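Local coordinates for oxysterol-binding protein homolog 1 (Saccharomyces cerevisiae, PDB 5H28), which transfers sterols and other lipids between membranes, its ankyrin-repeat domain, the part described here, targeting it to the nucleus-vacuole junction through NVJ1, at residues Glu150-Phe155 and Gly180-Thr185; Glu164-Leu167 and Arg171-Glu174. One frame throughout, in Å; residues are numbered along the deposited sequence.

Contact 1: residues Glu150-Phe155 and Gly180-Thr185; sequences EFRTAF and GMDPET
The guanidinium of R152 is met by two residues of the loop: CB of E184 lies 3.7 Å above one face of the R152 group, offset toward its rim, while OD1 of D182 stands at the edge, only 6° out of the plane. On the same helix, R152 CA sits 3.5 Å above one face of the F155 ring, whose edge meets F151 CD2 in plane; F155 CD2 in turn lies over a face of the F151 ring, and F155 touches V189 of helix 189-196.

The edge contact of the guanidinium is a salt bridge, R152 NH2 to D182 OD1 at 2.8 Å, with an N-H...O angle of 160°, and it uses the syn lone pair of that oxygen. The guanidinium and carboxylate planes stand 84° apart, and a single N-H bond carries the bridge. CD of R152 lies 3.3 Å from D182 OD1, and the bend at chi3 turns the guanidinium so that NH2 meets the same oxygen.

The second oxygen of D182 serves its own loop. With CG anti to the backbone N, OD2 accepts from E184 N at 2.8 Å, met from above the carboxylate plane, and from T185 N at 2.9 Å through its anti lone pair. These two bonds make an Asx turn and an Asx motif where the predicted third ankyrin repeat begins, at T185, in the loop leading to helix 189-196; the hydroxyl of T185 is bonded further on, to D187 N. The carboxylate is therefore shared between loop and helix 130-156, and the turn that fixes its rotation also sets OD1 against the arginine.

E184 meets R152 through its aliphatic part: its CG is 3.7 Å from R152 NH1, whereas its OE1 remains 5.4 Å from NH1, so any attraction is probably weak.

Contact 2: residues Glu164-Leu167 and Arg171-Glu174; sequences ESIL and RNAE
The side chains of I166 and N172 cross obliquely, and the N172 amide turns its ND2 to the carbonyl of I166, with the CG2 methyl alongside. N172 ND2 donates to I166 O at 3.0 Å with an N-H...O angle of 166°. The acceptor lies close to the amide plane, while the donor is tilted 21° from the carbonyl plane and makes a C=O...N angle of 127°. Placing N172 CG beside its backbone N carries the amide toward helix 160-167. CB of N172 also comes within 3.4 Å of I166 O, and ND2 lies 3.7 Å from I166 CG2.

The carbonyl I166 O can only accept and so calls for the NH2 end there; OD1, at the other end, is hydrogen-bonded to the Y143 hydroxyl on helix 130-156. An alanine here is likely to leave I166 O without this donor and the Y143 hydroxyl without its amide partner. The N172 side chain ties helix 172-175 back to helix 160-167, and S169 OG also bonds N172 N. Both touching residues are buried, so the bond gives a carbonyl near the C-terminal end of helix 160-167 a polar partner away from solvent.

How the contacts relate
Helix 130-156 joins the two contacts, whose centres lie about 13 Å apart. It supplies the first segment of contact 1 and packs on contact 2: I166 CD1 is 3.6 Å from A154 CB, and L167 CD2 is 4.1 Å from F151 CE1. The same helix presents R152 to the loop and a largely nonpolar face (F151, A154) to helix 160-167, with E150 bonded to H162 beside it. In sequence, 164-174 falls between the partners of contact 1. Their character differs, with an ion pair at the surface about 16 Å from the chain centre and a buried amide-to-carbonyl bond about 5 Å from it. Both belong to the ankyrin domain; sterols and phospholipids bind the separate OSBP-related domain.

Contact 1: residues Glu150-Phe155 and Gly180-Thr185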
# COMPACT_ATOMS: atom_id res chain seq x y z
N GLU A 150 2.04 -3.83 -13.30
CA GLU A 150 2.20 -5.04 -12.50
C GLU A 150 0.88 -5.79 -12.37
O GLU A 150 0.83 -7.02 -12.49
CB GLU A 150 2.72 -4.70 -11.10
CG GLU A 150 3.10 -5.94 -10.30
CD GLU A 150 3.70 -5.64 -8.93
OE1 GLU A 150 4.16 -6.60 -8.27
OE2 GLU A 150 3.70 -4.46 -8.51
N PHE A 151 -0.20 -5.04 -12.14
CA PHE A 151 -1.52 -5.64 -12.01
C PHE A 151 -1.93 -6.31 -13.32
O PHE A 151 -2.43 -7.44 -13.31
CB PHE A 151 -2.53 -4.56 -11.59
CG PHE A 151 -3.89 -5.08 -11.23
CD1 PHE A 151 -4.04 -6.10 -10.29
CD2 PHE A 151 -5.03 -4.53 -11.80
CE1 PHE A 151 -5.32 -6.56 -9.93
CE2 PHE A 151 -6.31 -4.98 -11.45
CZ PHE A 151 -6.45 -5.99 -10.51
N ARG A 152 -1.70 -5.63 -14.45
CA ARG A 152 -2.04 -6.19 -15.76
C ARG A 152 -1.26 -7.47 -16.02
O ARG A 152 -1.81 -8.44 -16.54
CB ARG A 152 -1.73 -5.20 -16.89
CG ARG A 152 -2.60 -3.94 -16.93
CD ARG A 152 -2.53 -3.27 -18.30
NE ARG A 152 -1.17 -2.88 -18.69
CZ ARG A 152 -0.55 -1.77 -18.28
NH1 ARG A 152 0.68 -1.51 -18.70
NH2 ARG A 152 -1.16 -0.91 -17.47
N THR A 153 0.02 -7.47 -15.66
CA THR A 153 0.84 -8.65 -15.87
C THR A 153 0.28 -9.82 -15.07
O THR A 153 0.11 -10.92 -15.59
CB THR A 153 2.29 -8.39 -15.43
OG1 THR A 153 2.85 -7.36 -16.25
CG2 THR A 153 3.13 -9.66 -15.58
N ALA A 154 -0.02 -9.55 -13.80
CA ALA A 154 -0.54 -10.58 -12.92
C ALA A 154 -1.90 -11.12 -13.35
O ALA A 154 -2.10 -12.34 -13.35
CB ALA A 154 -0.62 -10.05 -11.49
N PHE A 155 -2.84 -10.26 -13.73
CA PHE A 155 -4.12 -10.83 -14.13
C PHE A 155 -4.11 -11.42 -15.53
O PHE A 155 -4.81 -12.39 -15.79
CB PHE A 155 -5.31 -9.86 -13.90
CG PHE A 155 -5.34 -8.61 -14.77
CD1 PHE A 155 -5.53 -8.69 -16.15
CD2 PHE A 155 -5.33 -7.35 -14.17
CE1 PHE A 155 -5.70 -7.53 -16.91
CE2 PHE A 155 -5.49 -6.19 -14.92
CZ PHE A 155 -5.68 -6.27 -16.29
N GLY A 180 -11.13 1.21 -11.35
CA GLY A 180 -10.77 2.31 -12.23
C GLY A 180 -10.31 1.85 -13.60
O GLY A 180 -10.03 0.67 -13.82
N MET A 181 -10.23 2.80 -14.53
CA MET A 181 -9.80 2.50 -15.89
C MET A 181 -8.28 2.43 -15.92
O MET A 181 -7.60 3.31 -15.40
CB MET A 181 -10.29 3.58 -16.84
CG MET A 181 -11.79 3.79 -16.80
SD MET A 181 -12.34 5.12 -17.88
CE MET A 181 -12.14 6.52 -16.79
N ASP A 182 -7.75 1.38 -16.54
CA ASP A 182 -6.31 1.22 -16.64
C ASP A 182 -5.76 2.39 -17.46
O ASP A 182 -6.32 2.75 -18.49
CB ASP A 182 -5.98 -0.10 -17.33
CG ASP A 182 -4.49 -0.30 -17.49
OD1 ASP A 182 -3.85 -0.79 -16.54
OD2 ASP A 182 -3.96 0.05 -18.56
N PRO A 183 -4.63 2.98 -17.02
CA PRO A 183 -4.03 4.11 -17.74
C PRO A 183 -3.51 3.85 -19.15
O PRO A 183 -3.36 4.78 -19.94
CB PRO A 183 -2.92 4.55 -16.79
CG PRO A 183 -2.49 3.26 -16.17
CD PRO A 183 -3.82 2.61 -15.85
N GLU A 184 -3.23 2.59 -19.47
CA GLU A 184 -2.72 2.23 -20.79
C GLU A 184 -3.78 1.71 -21.75
O GLU A 184 -3.80 2.09 -22.92
CB GLU A 184 -1.61 1.17 -20.66
CG GLU A 184 -0.26 1.71 -20.22
CD GLU A 184 0.33 2.69 -21.22
OE1 GLU A 184 0.34 2.37 -22.43
OE2 GLU A 184 0.80 3.77 -20.80
N THR A 185 -4.66 0.84 -21.26
CA THR A 185 -5.70 0.26 -22.10
C THR A 185 -7.03 0.99 -21.96
O THR A 185 -7.86 0.97 -22.87
CB THR A 185 -5.96 -1.21 -21.74
OG1 THR A 185 -6.56 -1.27 -20.43
CG2 THR A 185 -4.66 -1.98 -21.72

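Contact 2: residues Glu164-Leu167 and Arg171-Glu174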
# COMPACT_ATOMS: atom_id res chain seq x y z
N GLU A 164 -2.50 -11.72 -5.28
CA GLU A 164 -2.70 -11.64 -3.84
C GLU A 164 -1.73 -10.63 -3.23
O GLU A 164 -2.11 -9.81 -2.40
CB GLU A 164 -2.47 -13.01 -3.19
CG GLU A 164 -3.55 -14.05 -3.44
CD GLU A 164 -4.86 -13.72 -2.74
OE1 GLU A 164 -4.82 -13.23 -1.60
OE2 GLU A 164 -5.93 -13.98 -3.33
N SER A 165 -0.47 -10.69 -3.66
CA SER A 165 0.55 -9.77 -3.15
C SER A 165 0.27 -8.32 -3.54
O SER A 165 0.54 -7.39 -2.77
CB SER A 165 1.93 -10.18 -3.66
OG SER A 165 2.39 -11.36 -3.01
N ILE A 166 -0.26 -8.12 -4.74
CA ILE A 166 -0.55 -6.77 -5.22
C ILE A 166 -1.70 -6.12 -4.46
O ILE A 166 -1.58 -4.99 -3.99
CB ILE A 166 -0.89 -6.77 -6.72
CG1 ILE A 166 0.33 -7.23 -7.52
CG2 ILE A 166 -1.32 -5.37 -7.16
CD1 ILE A 166 0.01 -7.53 -8.96
N LEU A 167 -2.81 -6.84 -4.32
CA LEU A 167 -3.96 -6.27 -3.64
C LEU A 167 -3.86 -6.22 -2.12
O LEU A 167 -4.60 -5.48 -1.47
CB LEU A 167 -5.24 -7.00 -4.07
CG LEU A 167 -5.56 -6.87 -5.56
CD1 LEU A 167 -6.96 -7.40 -5.84
CD2 LEU A 167 -5.47 -5.42 -5.99
N ARG A 171 -0.17 0.20 0.43
CA ARG A 171 -0.03 1.34 -0.48
C ARG A 171 -0.94 1.20 -1.70
O ARG A 171 -1.49 2.18 -2.18
CB ARG A 171 1.42 1.48 -0.93
CG ARG A 171 1.70 2.78 -1.66
CD ARG A 171 3.12 2.81 -2.21
NE ARG A 171 3.45 4.11 -2.76
CZ ARG A 171 4.59 4.39 -3.37
NH1 ARG A 171 5.52 3.45 -3.52
NH2 ARG A 171 4.81 5.62 -3.84
N ASN A 172 -1.08 -0.02 -2.21
CA ASN A 172 -1.92 -0.22 -3.38
C ASN A 172 -3.41 -0.08 -3.09
O ASN A 172 -4.20 0.11 -4.01
CB ASN A 172 -1.62 -1.57 -4.02
CG ASN A 172 -0.26 -1.61 -4.67
OD1 ASN A 172 0.35 -0.56 -4.92
ND2 ASN A 172 0.22 -2.81 -4.96
N ALA A 173 -3.78 -0.16 -1.82
CA ALA A 173 -5.18 -0.02 -1.45
C ALA A 173 -5.73 1.32 -1.95
O ALA A 173 -6.91 1.43 -2.28
CB ALA A 173 -5.33 -0.12 0.06
N GLU A 174 -4.86 2.33 -2.00
CA GLU A 174 -5.26 3.65 -2.46
C GLU A 174 -4.67 4.07 -3.81
O GLU A 174 -5.19 4.97 -4.46
CB GLU A 174 -4.89 4.71 -1.42
CG GLU A 174 -6.06 5.23 -0.60
CD GLU A 174 -6.73 4.15 0.23
OE1 GLU A 174 -6.06 3.56 1.10
OE2 GLU A 174 -7.93 3.90 0.01